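Local structure of ActII protein (Streptomyces coelicolor, 2OPT) at residues A[56-59]-A[60-64]; A[12-15]-A[16-20]; A[84-87]-A[88-92]; A[93-96]-A[97-100]. The protein is a TetR-like transcriptional repressor that probably binds cis-regulatory DNA through a helix-turn-helix and is known also in complex with actinorhodin or its precursor (S)-DNPA. One frame throughout, in Å; residues are numbered along the deposited sequence.

Contact 1. Residues A[56-59]-A[60-64]; sequences LVFD and IVLTE
Leu62 folds back over Phe58 one turn behind it, near the C-terminal end of helix 50-61, a helix of the TetR-type DNA-binding region. Its CD2 lies 4.2 Å from Phe58 CE1, while CD1 stands over one face of the same ring. The branch point CG comes to 3.4 Å from the carbonyl oxygen Phe58 O, a position reached because a chi1 of -70° turns CG back towards the preceding turn. Asp59 crosses Leu62 at about a right angle, its OD1 4.1 Å from Leu62 CD1. The carboxylate itself is held by the backbone, OD2 by the N-H of Asn109 and OD1 by that of Gly110, at the start of helix 108-123. Cutting Leu62 back to an alanine is likely to strip one face of the Phe58 ring of this methyl cover. Behind these side chains the helical bonding is uneven. Ile60 N donates to Leu56 O at 3.0 Å and more weakly to Val57 O, and the weak bond from Leu62 N to Asp59 O spans three residues, not four. Ile60 and Leu56 meanwhile pack on Val12 of helix 8-22, and Phe58 reaches Ile99 and Ala100 of helix 96-100. Val61 sits tightly against the preceding turn, its CG2 methyl 3.0 Å from Phe58 O.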
loop_
_atom_site.group_PDB
_atom_site.type_symbol
_atom_site.label_atom_id
_atom_site.label_comp_id
_atom_site.label_asym_id
_atom_site.label_seq_id
_atom_site.Cartn_x
_atom_site.Cartn_y
_atom_site.Cartn_z
ATOM N N LEU A 56 -9.871 13.463 12.795
ATOM C CA LEU A 56 -9.363 13.903 14.097
ATOM C C LEU A 56 -8.731 12.774 14.913
ATOM O O LEU A 56 -7.777 13.000 15.680
ATOM C CB LEU A 56 -10.490 14.576 14.891
ATOM C CG LEU A 56 -11.036 15.929 14.401
ATOM C CD1 LEU A 56 -12.226 16.329 15.274
ATOM C CD2 LEU A 56 -10.004 17.005 14.436
ATOM N N VAL A 57 -9.342 11.596 14.817
ATOM C CA VAL A 57 -8.880 10.383 15.495
ATOM C C VAL A 57 -7.513 10.058 14.856
ATOM O O VAL A 57 -6.550 9.777 15.543
ATOM C CB VAL A 57 -9.883 9.250 15.309
ATOM C CG1 VAL A 57 -9.309 7.930 15.763
ATOM C CG2 VAL A 57 -11.192 9.509 16.093
ATOM N N PHE A 58 -7.423 10.173 13.531
ATOM C CA PHE A 58 -6.150 9.935 12.883
ATOM C C PHE A 58 -5.062 10.866 13.413
ATOM O O PHE A 58 -3.962 10.403 13.731
ATOM C CB PHE A 58 -6.304 10.044 11.351
ATOM C CG PHE A 58 -5.022 9.771 10.563
ATOM C CD1 PHE A 58 -4.127 8.787 10.967
ATOM C CD2 PHE A 58 -4.761 10.471 9.390
ATOM C CE1 PHE A 58 -2.965 8.533 10.239
ATOM C CE2 PHE A 58 -3.618 10.219 8.647
ATOM C CZ PHE A 58 -2.726 9.241 9.062
ATOM N N ASP A 59 -5.346 12.167 13.533
ATOM C CA ASP A 59 -4.290 13.062 13.989
ATOM C C ASP A 59 -3.912 12.838 15.437
ATOM O O ASP A 59 -2.741 12.985 15.823
ATOM C CB ASP A 59 -4.670 14.516 13.796
ATOM C CG ASP A 59 -3.458 15.401 13.834
ATOM O OD1 ASP A 59 -2.641 15.305 12.891
ATOM O OD2 ASP A 59 -3.247 16.065 14.888
ATOM N N ILE A 60 -4.872 12.461 16.268
ATOM C CA ILE A 60 -4.537 12.381 17.693
ATOM C C ILE A 60 -3.521 11.290 18.076
ATOM O O ILE A 60 -2.730 11.450 19.008
ATOM C CB ILE A 60 -5.817 12.293 18.529
ATOM C CG1 ILE A 60 -5.569 12.978 19.869
ATOM C CG2 ILE A 60 -6.307 10.801 18.688
ATOM C CD1 ILE A 60 -6.832 13.251 20.604
ATOM N N VAL A 61 -3.579 10.146 17.394
ATOM C CA VAL A 61 -2.682 9.022 17.678
ATOM C C VAL A 61 -1.244 9.304 17.147
ATOM O O VAL A 61 -0.295 8.684 17.567
ATOM C CB VAL A 61 -3.229 7.727 17.003
ATOM C CG1 VAL A 61 -4.486 7.320 17.662
ATOM C CG2 VAL A 61 -3.525 7.959 15.472
ATOM N N LEU A 62 -1.109 10.210 16.176
ATOM C CA LEU A 62 0.190 10.559 15.589
ATOM C C LEU A 62 1.124 11.222 16.570
ATOM O O LEU A 62 2.319 11.302 16.324
ATOM C CB LEU A 62 -0.000 11.494 14.408
ATOM C CG LEU A 62 -0.645 10.831 13.187
ATOM C CD1 LEU A 62 -0.721 11.825 11.975
ATOM C CD2 LEU A 62 0.205 9.633 12.784
ATOM N N THR A 63 0.568 11.690 17.691
ATOM C CA THR A 63 1.367 12.111 18.798
ATOM C C THR A 63 2.300 11.000 19.207
ATOM O O THR A 63 3.361 11.271 19.746
ATOM C CB THR A 63 0.498 12.536 20.030
ATOM O OG1 THR A 63 1.304 13.380 20.842
ATOM C CG2 THR A 63 0.068 11.345 20.892
ATOM N N GLU A 64 1.894 9.734 18.968
ATOM C CA GLU A 64 2.679 8.537 19.386
ATOM C C GLU A 64 3.930 8.261 18.574
ATOM O O GLU A 64 4.783 7.452 18.952
ATOM C CB GLU A 64 1.779 7.291 19.316
ATOM C CG GLU A 64 0.517 7.369 20.178
ATOM C CD GLU A 64 -0.276 6.044 20.255
ATOM O OE1 GLU A 64 0.231 4.966 19.872
ATOM O OE2 GLU A 64 -1.410 6.100 20.738
#

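Contact 2. Residues A[12-15]-A[16-20]; sequences VVTA and LGILD
Ile18 packs back on the turn that holds Thr14, and its side chain can be followed outward atom by atom. CB begins 3.5 Å from Ala15 O and somewhat farther from Thr14 O. A chi1 of -69° sets CG1 opposite the carbonyl carbon of Ile18, which turns the chain back along the helix and brings CG1 to 3.6 Å from Thr14 O. CD1 continues past that oxygen and ends 4.3 Å from the Thr14 methyl CG2, a loose apolar touch. Thr14 O thus has aliphatic carbon beside it while it accepts the N-H of Ile18 at 3.1 Å and, weakly, that of Gly17. The other branch of Thr14 is engaged too, since OG1 bonds to the carbonyl oxygen of Arg10 one turn earlier. All this lies on helix 8-22, which in the TetR-type DNA-binding region packs beside the predicted helix-turn-helix of residues 28-47; Thr14 and Ala15 both meet Leu32 there. The bonds from Leu16 N to Val12 O and from Leu19 N to Ala15 O are nearly straight, with N-H...O angles of 165° and 173°. Leu16, with CB 3.5 Å from Val12 O, carries its branched end away from this turn to Val61 of helix 50-61 and to His93. Leu19 likewise starts close to the backbone, CB 3.6 Å from Ala15 O, and its side chain packs on Val57 of helix 50-61.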
loop_
_atom_site.group_PDB
_atom_site.type_symbol
_atom_site.label_atom_id
_atom_site.label_comp_id
_atom_site.label_asym_id
_atom_site.label_seq_id
_atom_site.Cartn_x
_atom_site.Cartn_y
_atom_site.Cartn_z
ATOM N N VAL A 12 -12.682 13.137 21.003
ATOM C CA VAL A 12 -11.769 12.312 20.196
ATOM C C VAL A 12 -11.180 11.172 20.977
ATOM O O VAL A 12 -11.021 10.076 20.455
ATOM C CB VAL A 12 -10.713 13.231 19.462
ATOM C CG1 VAL A 12 -9.736 12.400 18.634
ATOM C CG2 VAL A 12 -11.474 14.128 18.528
ATOM N N VAL A 13 -10.838 11.415 22.240
ATOM C CA VAL A 13 -10.273 10.406 23.035
ATOM C C VAL A 13 -11.307 9.270 23.209
ATOM O O VAL A 13 -10.952 8.122 23.136
ATOM C CB VAL A 13 -9.903 10.987 24.431
ATOM C CG1 VAL A 13 -9.673 9.845 25.516
ATOM C CG2 VAL A 13 -8.684 11.882 24.339
ATOM N N THR A 14 -12.567 9.630 23.489
ATOM C CA THR A 14 -13.661 8.674 23.639
ATOM C C THR A 14 -13.826 7.878 22.366
ATOM O O THR A 14 -13.960 6.680 22.409
ATOM C CB THR A 14 -14.964 9.460 23.969
ATOM O OG1 THR A 14 -14.765 10.143 25.219
ATOM C CG2 THR A 14 -16.182 8.532 24.095
ATOM N N ALA A 15 -13.822 8.566 21.220
ATOM C CA ALA A 15 -13.905 7.891 19.942
ATOM C C ALA A 15 -12.784 6.874 19.682
ATOM O O ALA A 15 -13.037 5.732 19.233
ATOM C CB ALA A 15 -13.940 8.949 18.803
ATOM N N LEU A 16 -11.554 7.260 19.981
ATOM C CA LEU A 16 -10.442 6.371 19.842
ATOM C C LEU A 16 -10.611 5.146 20.754
ATOM O O LEU A 16 -10.233 4.045 20.404
ATOM C CB LEU A 16 -9.167 7.133 20.218
ATOM C CG LEU A 16 -7.880 6.288 20.139
ATOM C CD1 LEU A 16 -7.651 5.766 18.696
ATOM C CD2 LEU A 16 -6.680 7.122 20.638
ATOM N N GLY A 17 -11.219 5.340 21.909
ATOM C CA GLY A 17 -11.412 4.238 22.870
ATOM C C GLY A 17 -12.386 3.222 22.254
ATOM O O GLY A 17 -12.200 1.998 22.344
ATOM N N ILE A 18 -13.419 3.724 21.593
ATOM C CA ILE A 18 -14.415 2.844 20.964
ATOM C C ILE A 18 -13.726 2.035 19.871
ATOM O O ILE A 18 -13.836 0.821 19.834
ATOM C CB ILE A 18 -15.643 3.651 20.403
ATOM C CG1 ILE A 18 -16.456 4.217 21.589
ATOM C CG2 ILE A 18 -16.538 2.767 19.498
ATOM C CD1 ILE A 18 -17.281 5.491 21.216
ATOM N N LEU A 19 -13.059 2.739 18.969
ATOM C CA LEU A 19 -12.230 2.158 17.898
ATOM C C LEU A 19 -11.284 1.078 18.428
ATOM O O LEU A 19 -11.195 -0.012 17.889
ATOM C CB LEU A 19 -11.384 3.257 17.288
ATOM C CG LEU A 19 -11.427 3.704 15.831
ATOM C CD1 LEU A 19 -10.047 4.238 15.403
ATOM C CD2 LEU A 19 -11.801 2.557 14.924
ATOM N N ASP A 20 -10.531 1.398 19.466
ATOM C CA ASP A 20 -9.527 0.461 19.996
ATOM C C ASP A 20 -10.191 -0.841 20.462
ATOM O O ASP A 20 -9.631 -1.937 20.291
ATOM C CB ASP A 20 -8.740 1.124 21.141
ATOM C CG ASP A 20 -7.651 2.125 20.625
ATOM O OD1 ASP A 20 -7.365 2.133 19.428
ATOM O OD2 ASP A 20 -7.079 2.891 21.423
#

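Contact 3. Residues A[84-87]-A[88-92]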
loop_
_atom_site.group_PDB
_atom_site.type_symbol
_atom_site.label_atom_id
_atom_site.label_comp_id
_atom_site.label_asym_id
_atom_site.label_seq_id
_atom_site.Cartn_x
_atom_site.Cartn_y
_atom_site.Cartn_z
ATOM N N ARG A 84 9.726 2.374 12.672
ATOM C CA ARG A 84 9.303 1.412 13.682
ATOM C C ARG A 84 8.290 2.036 14.637
ATOM O O ARG A 84 7.374 1.366 15.114
ATOM C CB ARG A 84 10.511 0.889 14.462
ATOM C CG ARG A 84 11.354 -0.122 13.697
ATOM C CD ARG A 84 12.443 -0.717 14.580
ATOM N NE ARG A 84 13.564 -1.232 13.801
ATOM C CZ ARG A 84 14.826 -0.846 13.962
ATOM N NH1 ARG A 84 15.784 -1.370 13.209
ATOM N NH2 ARG A 84 15.132 0.063 14.878
ATOM N N SER A 85 8.461 3.325 14.906
ATOM C CA SER A 85 7.508 4.086 15.745
ATOM C C SER A 85 6.110 4.214 15.136
ATOM O O SER A 85 5.081 4.061 15.805
ATOM C CB SER A 85 8.075 5.496 16.026
ATOM O OG SER A 85 7.414 6.130 17.129
ATOM N N LEU A 86 6.060 4.492 13.847
ATOM C CA LEU A 86 4.826 4.497 13.144
ATOM C C LEU A 86 4.158 3.135 13.145
ATOM O O LEU A 86 2.943 3.028 13.345
ATOM C CB LEU A 86 5.112 4.876 11.681
ATOM C CG LEU A 86 3.869 5.160 10.855
ATOM C CD1 LEU A 86 2.931 6.275 11.401
ATOM C CD2 LEU A 86 4.315 5.517 9.443
ATOM N N ARG A 87 4.945 2.081 12.960
ATOM C CA ARG A 87 4.415 0.735 12.952
ATOM C C ARG A 87 3.821 0.396 14.293
ATOM O O ARG A 87 2.775 -0.222 14.383
ATOM C CB ARG A 87 5.530 -0.274 12.576
ATOM C CG ARG A 87 5.084 -1.738 12.639
ATOM C CD ARG A 87 6.273 -2.747 12.569
ATOM N NE ARG A 87 5.833 -4.145 12.359
ATOM C CZ ARG A 87 6.494 -5.190 12.814
ATOM N NH1 ARG A 87 7.616 -5.031 13.505
ATOM N NH2 ARG A 87 6.025 -6.392 12.596
ATOM N N ARG A 88 4.515 0.803 15.353
ATOM C CA ARG A 88 4.104 0.569 16.739
ATOM C C ARG A 88 2.704 1.137 16.956
ATOM O O ARG A 88 1.827 0.499 17.536
ATOM C CB ARG A 88 5.124 1.277 17.628
ATOM C CG ARG A 88 5.048 1.048 19.145
ATOM C CD ARG A 88 6.319 1.585 19.756
ATOM N NE ARG A 88 7.453 0.805 19.301
ATOM C CZ ARG A 88 8.588 1.307 18.829
ATOM N NH1 ARG A 88 9.543 0.468 18.423
ATOM N NH2 ARG A 88 8.792 2.622 18.833
ATOM N N MET A 89 2.506 2.360 16.452
ATOM C CA MET A 89 1.264 3.115 16.642
ATOM C C MET A 89 0.096 2.374 16.017
ATOM O O MET A 89 -0.896 2.163 16.644
ATOM C CB MET A 89 1.404 4.518 16.020
ATOM C CG MET A 89 0.122 5.356 16.071
ATOM S SD MET A 89 0.121 6.655 14.825
ATOM C CE MET A 89 -0.151 5.760 13.294
ATOM N N PHE A 90 0.235 1.994 14.740
ATOM C CA PHE A 90 -0.760 1.151 14.036
ATOM C C PHE A 90 -1.079 -0.149 14.789
ATOM O O PHE A 90 -2.235 -0.503 14.951
ATOM C CB PHE A 90 -0.253 0.818 12.651
ATOM C CG PHE A 90 -0.364 1.989 11.676
ATOM C CD1 PHE A 90 -1.555 2.680 11.544
ATOM C CD2 PHE A 90 0.727 2.394 10.920
ATOM C CE1 PHE A 90 -1.661 3.770 10.625
ATOM C CE2 PHE A 90 0.624 3.472 10.026
ATOM C CZ PHE A 90 -0.559 4.145 9.899
ATOM N N LEU A 91 -0.054 -0.815 15.291
ATOM C CA LEU A 91 -0.221 -2.078 16.034
ATOM C C LEU A 91 -0.961 -1.880 17.344
ATOM O O LEU A 91 -1.596 -2.821 17.867
ATOM C CB LEU A 91 1.124 -2.797 16.262
ATOM C CG LEU A 91 1.807 -3.334 14.985
ATOM C CD1 LEU A 91 3.033 -4.159 15.286
ATOM C CD2 LEU A 91 0.864 -4.126 14.131
ATOM N N ALA A 92 -0.901 -0.665 17.872
ATOM C CA ALA A 92 -1.571 -0.312 19.113
ATOM C C ALA A 92 -3.071 -0.032 18.877
ATOM O O ALA A 92 -3.874 -0.154 19.793
ATOM C CB ALA A 92 -0.899 0.904 19.711
HETATM O O HOH W 1 7.965 5.015 19.503
#
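Four successive i to i+4 bonds, Arg88 N to Arg84 O through Leu91 N to Arg87 O, carry regular helix through this stretch, the one from Phe90 N to Leu86 O being almost straight at 174°. On one side, Leu86 lies alongside Phe90 with its CG 3.8 Å from Phe90 CE2. In the modelled conformer of Met89, one of two, a bend at chi3 (73°) puts CE over the centre of the Phe90 ring and 3.7 Å from Leu86 CD1. This cluster belongs to helix 75-92 of the TetR C-terminal region, and Phe90 inserts towards Ala97 and Ala100 of helix 96-100 and Ala146 of helix 128-150. With a serine at Phe90, the Leu86 branch would probably lose its neighbour and a gap open against those three alanines. Another side is polar. In the conformer given, one of two, a bend at chi3 lays one face of the Arg88 guanidinium against Arg84 O, while water 1 at its edge accepts from Arg88 NH2 at 2.6 Å and donates to Ser85 OG at 2.7 Å. Ser85 OG also bonds to Glu66 N. Arg87, salt-bridged to Asp198, has Leu91 CD1 over a guanidinium face, 4.1 Å from its NE.

Contact 4. Residues A[93-96]-A[97-100]; sequences HRDL and ARIA
Ala100 N bonds to Leu96 O at 2.9 Å, lying in the carbonyl plane, and closes the first turn of the short helix 96-100. Water 2 adds a second link, donating to His93 O and accepting from Ala97 N at 3.0 Å, and so ties the type II turn of His93 to Leu96 to the helix that follows. The other amides are held less well: Arg98 N and Ile99 N both make weak bonds to Asp95 O. Asp95 stands at the N-cap position, but its side chain makes no capping bond; OD2 instead accepts the backbone N-H of Leu24. Beside it runs Arg98, bent at chi3 (75°), with CD 3.7 Å from Asp95 OD1. Its NH1 is 4.1 Å from Asp95 OD2, which lies well out of the guanidinium plane, the two flat groups standing 78° apart; NH2 also makes a long, weak ion pair with Asp25. On the apolar side, Leu96 CD1 loosely meets Ile99 CD1 at 4.3 Å; Leu96 packs against Phe90 of helix 75-92, and Ile99 against Leu19 of helix 8-22. With no N-H aimed at the carboxylate, the attraction between Asp95 and Arg98 is probably diffuse, and the bonds made at the helix start come from the backbone and a water, not from the Asp95 side chain.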
loop_
_atom_site.group_PDB
_atom_site.type_symbol
_atom_site.label_atom_id
_atom_site.label_comp_id
_atom_site.label_asym_id
_atom_site.label_seq_id
_atom_site.Cartn_x
_atom_site.Cartn_y
_atom_site.Cartn_z
ATOM N N HIS A 93 -3.435 0.326 17.646
ATOM C CA HIS A 93 -4.753 0.899 17.352
ATOM C C HIS A 93 -5.486 0.176 16.253
ATOM O O HIS A 93 -5.226 0.395 15.037
ATOM C CB HIS A 93 -4.691 2.430 17.071
ATOM C CG HIS A 93 -4.135 3.221 18.225
ATOM N ND1 HIS A 93 -4.839 3.422 19.387
ATOM C CD2 HIS A 93 -2.925 3.800 18.417
ATOM C CE1 HIS A 93 -4.107 4.108 20.239
ATOM N NE2 HIS A 93 -2.939 4.343 19.682
ATOM N N ARG A 94 -6.446 -0.630 16.699
ATOM C CA ARG A 94 -7.322 -1.418 15.858
ATOM C C ARG A 94 -7.888 -0.569 14.736
ATOM O O ARG A 94 -8.526 0.470 15.027
ATOM C CB ARG A 94 -8.495 -1.922 16.710
ATOM C CG ARG A 94 -9.582 -2.685 15.940
ATOM C CD ARG A 94 -10.310 -3.684 16.817
ATOM N NE ARG A 94 -11.408 -4.314 16.095
ATOM C CZ ARG A 94 -12.311 -5.135 16.627
ATOM N NH1 ARG A 94 -12.277 -5.488 17.925
ATOM N NH2 ARG A 94 -13.255 -5.614 15.847
ATOM N N ASP A 95 -7.673 -0.980 13.490
ATOM C CA ASP A 95 -8.447 -0.460 12.369
ATOM C C ASP A 95 -7.906 0.887 11.902
ATOM O O ASP A 95 -8.515 1.555 11.067
ATOM C CB ASP A 95 -9.923 -0.332 12.750
ATOM C CG ASP A 95 -10.737 -1.545 12.344
ATOM O OD1 ASP A 95 -10.197 -2.410 11.623
ATOM O OD2 ASP A 95 -11.916 -1.632 12.746
ATOM N N LEU A 96 -6.760 1.280 12.447
ATOM C CA LEU A 96 -6.268 2.645 12.297
ATOM C C LEU A 96 -5.643 2.858 10.922
ATOM O O LEU A 96 -5.784 3.924 10.324
ATOM C CB LEU A 96 -5.253 2.973 13.393
ATOM C CG LEU A 96 -4.673 4.389 13.379
ATOM C CD1 LEU A 96 -5.768 5.421 13.601
ATOM C CD2 LEU A 96 -3.576 4.532 14.423
ATOM N N ALA A 97 -4.951 1.837 10.428
ATOM C CA ALA A 97 -4.402 1.864 9.077
ATOM C C ALA A 97 -5.511 1.976 8.035
ATOM O O ALA A 97 -5.295 2.493 6.939
ATOM C CB ALA A 97 -3.555 0.628 8.823
ATOM N N ARG A 98 -6.697 1.489 8.385
ATOM C CA ARG A 98 -7.859 1.583 7.499
ATOM C C ARG A 98 -8.255 3.039 7.377
ATOM O O ARG A 98 -8.638 3.504 6.330
ATOM C CB ARG A 98 -9.040 0.783 8.056
ATOM C CG ARG A 98 -9.230 -0.607 7.516
ATOM C CD ARG A 98 -10.497 -1.255 8.127
ATOM N NE ARG A 98 -11.735 -0.707 7.541
ATOM C CZ ARG A 98 -12.979 -1.033 7.894
ATOM N NH1 ARG A 98 -13.218 -1.924 8.848
ATOM N NH2 ARG A 98 -14.007 -0.467 7.280
ATOM N N ILE A 99 -8.180 3.772 8.470
ATOM C CA ILE A 99 -8.524 5.191 8.426
ATOM C C ILE A 99 -7.430 5.962 7.727
ATOM O O ILE A 99 -7.701 6.872 6.946
ATOM C CB ILE A 99 -8.648 5.711 9.884
ATOM C CG1 ILE A 99 -9.813 5.031 10.607
ATOM C CG2 ILE A 99 -8.739 7.216 9.954
ATOM C CD1 ILE A 99 -9.775 5.280 12.115
ATOM N N ALA A 100 -6.178 5.612 8.053
ATOM C CA ALA A 100 -4.993 6.307 7.558
ATOM C C ALA A 100 -4.786 6.213 6.072
ATOM O O ALA A 100 -4.228 7.116 5.482
ATOM C CB ALA A 100 -3.759 5.781 8.247
HETATM O O HOH W 2 -4.124 -0.220 12.471
#

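In the fold
These four local contacts sit where the DNA-binding region meets the C-terminal region of one subunit. Contacts 1 and 2, centres 11 Å apart, join helices 50-61 and 8-22 through Val61 CG1 and Leu16 CD1 at 3.7 Å. Contact 4 bridges both: His93 ND1 probably bonds to Asp20 OD1 of contact 2 at 2.8 Å, and His93 NE2 to Glu64 OE2 of contact 1 at 2.6 Å. Contact 3 backs this junction, with Phe90 CE1 3.8 Å from Ala100 CB and, in the given conformer, Met89 SD 3.6 Å from Leu62 CD2. Contacts 2 and 3, centres 17 Å apart, barely touch. In TetR-like repressors such a junction probably relays ligand binding to the DNA-binding helices.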